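Local coordinates for protein Methylcobalamin\: coenzyme M methyltransferase (PDB 4AY7) that transfers the methyl group of a methylated corrinoid to coenzyme M with the help of a zinc ion, a step of methanogenesis, at residues M97-K100 with N101-P104; G326-P329 with M330-L333. All coordinates share one frame; numbering follows the deposited sequence.

Contact 1 of 2, residues M97-K100 with N101-P104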
ATOM      1  N   MET A  97       9.975 -15.879  -5.530  1.00 20.75           N
ATOM      2  CA  MET A  97      10.013 -14.556  -6.165  1.00 21.04           C
ATOM      3  C   MET A  97       9.037 -14.408  -7.368  1.00 21.21           C
ATOM      4  O   MET A  97       8.872 -13.313  -7.939  1.00 21.06           O
ATOM      5  CB  MET A  97      11.424 -14.257  -6.625  1.00 21.99           C
ATOM      6  CG  MET A  97      12.413 -13.937  -5.490  1.00 23.00           C
ATOM      7  SD  MET A  97      11.848 -12.615  -4.375  1.00 25.25           S
ATOM      8  CE  MET A  97      11.931 -11.225  -5.492  1.00 25.17           C
ATOM      9  N   GLY A  98       8.432 -15.494  -7.806  1.00 21.93           N
ATOM     10  CA  GLY A  98       7.338 -15.379  -8.788  1.00 22.43           C
ATOM     11  C   GLY A  98       7.862 -15.135 -10.183  1.00 23.42           C
ATOM     12  O   GLY A  98       8.968 -15.503 -10.524  1.00 23.92           O
ATOM     13  N   THR A  99       7.010 -14.585 -11.023  1.00 24.04           N
ATOM     14  CA  THR A  99       7.230 -14.506 -12.470  1.00 26.08           C
ATOM     15  C   THR A  99       6.774 -13.153 -12.954  1.00 27.46           C
ATOM     16  O   THR A  99       6.277 -12.262 -12.197  1.00 25.40           O
ATOM     17  CB  THR A  99       6.326 -15.505 -13.223  1.00 27.19           C
ATOM     18  OG1 THR A  99       4.954 -15.108 -13.016  1.00 28.30           O
ATOM     19  CG2 THR A  99       6.548 -16.942 -12.755  1.00 27.80           C
ATOM     20  N   LYS A 100       6.920 -12.990 -14.276  1.00 28.81           N
ATOM     21  CA  LYS A 100       6.526 -11.783 -14.878  1.00 31.77           C
ATOM     22  C   LYS A 100       5.109 -11.310 -14.478  1.00 30.59           C
ATOM     23  O   LYS A 100       4.871 -10.108 -14.369  1.00 32.74           O
ATOM     24  CB  LYS A 100       6.657 -11.877 -16.406  1.00 34.43           C
ATOM     25  CG  LYS A 100       6.891 -10.526 -17.049  1.00 35.28           C
ATOM     26  CD  LYS A 100       6.909 -10.710 -18.549  1.00 36.47           C
ATOM     27  CE  LYS A 100       7.009  -9.388 -19.222  1.00 37.00           C
ATOM     28  NZ  LYS A 100       7.076  -9.638 -20.696  1.00 37.77           N
ATOM     29  N   ASN A 101       4.149 -12.191 -14.232  1.00 31.31           N
ATOM     30  CA  ASN A 101       2.857 -11.661 -13.772  1.00 34.64           C
ATOM     31  C   ASN A 101       2.315 -12.230 -12.430  1.00 34.41           C
ATOM     32  O   ASN A 101       1.153 -12.047 -12.115  1.00 34.80           O
ATOM     33  CB  ASN A 101       1.829 -11.747 -14.883  1.00 39.35           C
ATOM     34  CG  ASN A 101       1.475 -13.138 -15.224  1.00 41.64           C
ATOM     35  OD1 ASN A 101       2.352 -13.969 -15.454  1.00 48.99           O
ATOM     36  ND2 ASN A 101       0.186 -13.420 -15.283  1.00 46.26           N
ATOM     37  N   ARG A 102       3.179 -12.880 -11.640  1.00 32.12           N
ATOM     38  CA  ARG A 102       2.787 -13.528 -10.411  1.00 30.45           C
ATOM     39  C   ARG A 102       3.734 -12.893  -9.371  1.00 26.70           C
ATOM     40  O   ARG A 102       4.938 -13.050  -9.510  1.00 24.88           O
ATOM     41  CB  ARG A 102       3.077 -15.021 -10.540  1.00 35.37           C
ATOM     42  CG  ARG A 102       2.281 -15.980  -9.671  1.00 41.67           C
ATOM     43  CD  ARG A 102       2.501 -17.439 -10.093  1.00 46.54           C
ATOM     44  NE  ARG A 102       3.807 -17.839  -9.577  1.00 50.53           N
ATOM     45  CZ  ARG A 102       4.621 -18.768 -10.081  1.00 55.17           C
ATOM     46  NH1 ARG A 102       4.293 -19.493 -11.174  1.00 57.42           N
ATOM     47  NH2 ARG A 102       5.810 -18.941  -9.490  1.00 48.16           N
ATOM     48  N   GLN A 103       3.173 -12.166  -8.413  1.00 24.20           N
ATOM     49  CA  GLN A 103       3.958 -11.387  -7.430  1.00 24.37           C
ATOM     50  C   GLN A 103       4.726 -12.354  -6.515  1.00 21.52           C
ATOM     51  O   GLN A 103       4.291 -13.451  -6.336  1.00 21.49           O
ATOM     52  CB  GLN A 103       3.049 -10.508  -6.523  1.00 25.89           C
ATOM     53  CG  GLN A 103       2.602  -9.314  -7.240  1.00 30.51           C
ATOM     54  CD  GLN A 103       1.714  -8.423  -6.398  1.00 35.30           C
ATOM     55  OE1 GLN A 103       0.594  -8.821  -6.014  1.00 38.73           O
ATOM     56  NE2 GLN A 103       2.203  -7.207  -6.115  1.00 38.36           N
ATOM     57  N   PRO A 104       5.781 -11.906  -5.887  1.00 20.43           N
ATOM     58  CA  PRO A 104       6.399 -12.711  -4.832  1.00 20.30           C
ATOM     59  C   PRO A 104       5.441 -13.095  -3.726  1.00 19.63           C
ATOM     60  O   PRO A 104       4.579 -12.322  -3.388  1.00 18.54           O
ATOM     61  CB  PRO A 104       7.503 -11.763  -4.291  1.00 20.56           C
ATOM     62  CG  PRO A 104       7.890 -10.947  -5.518  1.00 20.66           C
ATOM     63  CD  PRO A 104       6.579 -10.706  -6.180  1.00 20.89           C
TER
HETATM   64  O   HOH W   1       7.463 -11.480  -9.552  1.00 19.50           O
HETATM   65  O   HOH W   2       2.852 -16.495 -14.425  1.00 35.98           O

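Contact 2 of 2, residues G326-P329 with M330-L333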
ATOM      1  N   GLY A 326      -4.072  -3.177  -5.588  1.00 24.12           N
ATOM      2  CA  GLY A 326      -2.937  -3.146  -6.535  1.00 23.72           C
ATOM      3  C   GLY A 326      -3.463  -3.283  -7.980  1.00 23.71           C
ATOM      4  O   GLY A 326      -4.479  -3.955  -8.255  1.00 23.20           O
ATOM      5  N   ILE A 327      -2.792  -2.616  -8.906  1.00 22.80           N
ATOM      6  CA  ILE A 327      -3.150  -2.714 -10.313  1.00 22.50           C
ATOM      7  C   ILE A 327      -2.844  -4.123 -10.773  1.00 23.06           C
ATOM      8  O   ILE A 327      -1.728  -4.684 -10.484  1.00 22.56           O
ATOM      9  CB  ILE A 327      -2.339  -1.675 -11.097  1.00 22.81           C
ATOM     10  CG1 ILE A 327      -2.622  -0.268 -10.520  1.00 22.66           C
ATOM     11  CG2 ILE A 327      -2.663  -1.739 -12.603  1.00 22.11           C
ATOM     12  CD1 ILE A 327      -2.026   0.919 -11.317  1.00 22.76           C
ATOM     13  N   ALA A 328      -3.783  -4.768 -11.438  1.00 22.84           N
ATOM     14  CA  ALA A 328      -3.467  -6.096 -11.992  1.00 23.88           C
ATOM     15  C   ALA A 328      -2.318  -5.943 -13.044  1.00 23.88           C
ATOM     16  O   ALA A 328      -2.300  -4.978 -13.836  1.00 24.08           O
ATOM     17  CB  ALA A 328      -4.694  -6.743 -12.644  1.00 24.05           C
ATOM     18  N   PRO A 329      -1.379  -6.879 -13.036  1.00 23.68           N
ATOM     19  CA  PRO A 329      -0.241  -6.765 -13.931  1.00 24.57           C
ATOM     20  C   PRO A 329      -0.614  -6.711 -15.420  1.00 25.08           C
ATOM     21  O   PRO A 329       0.091  -6.050 -16.186  1.00 25.81           O
ATOM     22  CB  PRO A 329       0.575  -7.998 -13.612  1.00 25.10           C
ATOM     23  CG  PRO A 329       0.264  -8.317 -12.186  1.00 24.78           C
ATOM     24  CD  PRO A 329      -1.144  -7.854 -11.941  1.00 24.68           C
ATOM     25  N   MET A 330      -1.689  -7.360 -15.841  1.00 25.38           N
ATOM     26  CA  MET A 330      -2.096  -7.292 -17.245  1.00 26.58           C
ATOM     27  C   MET A 330      -2.983  -6.107 -17.601  1.00 25.98           C
ATOM     28  O   MET A 330      -3.498  -6.039 -18.731  1.00 25.89           O
ATOM     29  CB  MET A 330      -2.775  -8.588 -17.690  1.00 28.02           C
ATOM     30  CG  MET A 330      -1.806  -9.744 -17.701  1.00 30.59           C
ATOM     31  SD  MET A 330      -0.452  -9.570 -18.905  1.00 30.81           S
ATOM     32  CE  MET A 330      -1.159  -9.654 -20.548  1.00 30.95           C
ATOM     33  N   THR A 331      -3.114  -5.133 -16.690  1.00 23.12           N
ATOM     34  CA  THR A 331      -3.811  -3.910 -17.012  1.00 23.25           C
ATOM     35  C   THR A 331      -3.150  -3.114 -18.178  1.00 23.29           C
ATOM     36  O   THR A 331      -1.968  -2.756 -18.104  1.00 22.99           O
ATOM     37  CB  THR A 331      -3.913  -3.028 -15.762  1.00 21.72           C
ATOM     38  OG1 THR A 331      -4.586  -3.791 -14.756  1.00 21.20           O
ATOM     39  CG2 THR A 331      -4.698  -1.765 -16.035  1.00 21.27           C
ATOM     40  N   PRO A 332      -3.899  -2.842 -19.217  1.00 23.98           N
ATOM     41  CA  PRO A 332      -3.328  -1.966 -20.268  1.00 24.30           C
ATOM     42  C   PRO A 332      -3.022  -0.570 -19.797  1.00 24.19           C
ATOM     43  O   PRO A 332      -3.783   0.018 -18.959  1.00 23.62           O
ATOM     44  CB  PRO A 332      -4.362  -1.959 -21.358  1.00 25.32           C
ATOM     45  CG  PRO A 332      -5.343  -3.041 -21.034  1.00 25.81           C
ATOM     46  CD  PRO A 332      -5.235  -3.343 -19.567  1.00 24.93           C
ATOM     47  N   LEU A 333      -1.924  -0.022 -20.304  1.00 24.66           N
ATOM     48  CA  LEU A 333      -1.550   1.366 -20.047  1.00 25.09           C
ATOM     49  C   LEU A 333      -2.736   2.356 -20.259  1.00 25.33           C
ATOM     50  O   LEU A 333      -2.960   3.272 -19.431  1.00 25.19           O
ATOM     51  CB  LEU A 333      -0.349   1.768 -20.906  1.00 26.16           C
ATOM     52  CG  LEU A 333       0.173   3.204 -20.770  1.00 26.88           C
ATOM     53  CD1 LEU A 333       0.597   3.385 -19.329  1.00 27.77           C
ATOM     54  CD2 LEU A 333       1.356   3.490 -21.708  1.00 27.32           C
TER
HETATM   55  O   HOH W   3      -6.094  -3.366 -12.462  1.00 20.97           O
HETATM   56  O   HOH W   4      -0.163  -4.735 -18.572  1.00 24.98           O

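Contact 1 of 2, residues M97-K100 with N101-P104
T99 and R102 close a tight turn by exchanging two backbone hydrogen bonds. T99 N donates a hydrogen bond to R102 O at 3.0 Å. The return bond, R102 N to T99 O, is longer at 3.2 Å. Between them K100 and N101 form the corners of a type I beta turn, so the contact is that of a beta hairpin end.

The hydroxyl of T99 lies between its own backbone N and carbonyl carbon (chi1 65°), which swings it inward over the turn. There T99 OG1 accepts from N101 N at 3.3 Å, a bent bond of 139°, and shares a water with the side-chain oxygen N101 OD1, to which that water donates. The other branch, T99 CG2, rests over one face of the R102 guanidinium, offset toward its rim and 3.8 Å from R102 CZ.

R102 O has further company: a second water lies within hydrogen-bonding distance of R102 O and M97 O, between the two arms of the loop, though it has more acceptors around it than protons to give, and G98 CA adds a CA-H...O contact to R102 O at 3.4 Å. G98 has a positive phi of 78°, and a side chain here would run into that same carbonyl oxygen. Toward the open end M97 CE meets the ring of P104 at CG, 4.1 Å away.

The amine of K100 pairs with D46 on helix 42-48, while Q103, which binds coenzyme M in this enzyme, hydrogen-bonds through NE2 to Y82 O. The turn connects strands 94-96 and 105-108 of the two-stranded antiparallel sheet, with M97 and P104 packed against H56 of helix 54-57.

Contact 2 of 2, residues G326-P329 with M330-L333
T331 carries OG1 anti to its carbonyl carbon (chi1 -58°), which turns the hydroxyl back toward A328, while I327 holds CG2 anti to its backbone N, which presents that methyl to the same threonine. The hydroxyl joins the turn's own amide on one oxygen: A328 O accepts from T331 OG1 at 2.7 Å and from T331 N at 3.0 Å. Both donors come from the same face of the carbonyl; the hydroxyl is tilted only 26° from its plane, the amide 54°. A type I beta turn from A328 to T331, with P329 and M330 at its corners, leads the chain from strand 320-323 of the TIM barrel toward helix 333-346, whose N-cap is P332. One water accepts from A328 N and donates to T331 OG1; another donates to P329 O and T331 O, spanning the turn. I327 CG2 packs at 3.6 Å from T331 CB, the two side chains crossing at about a right angle. A valine in place of T331 would probably leave A328 O with the amide alone and the first water without its acceptor on this side chain. Outside the turn, I327 is hydrogen-bonded to the backbone of Q38, which binds coenzyme M, and I327 O also to Q38 NE2; T331 packs on L299.

How the contacts relate
Both contacts are type I turns, but they serve different parts of the fold. Contact 1 is a surface hairpin end joining two antiparallel strands; contact 2, partly buried, links a barrel strand to the following helix. In contact 1 the closing bonds are backbone to backbone in both directions, with a threonine hydroxyl accepting at the start of the turn. In contact 2 the threonine stands at the end of the turn and its hydroxyl donates. Helix 42-48 is shared: K100, P329 and M330 all touch V42 at its start. The turns touch where N101 O packs on P329 CG, and Q103 and I327 both neighbour Q38 of the coenzyme M site.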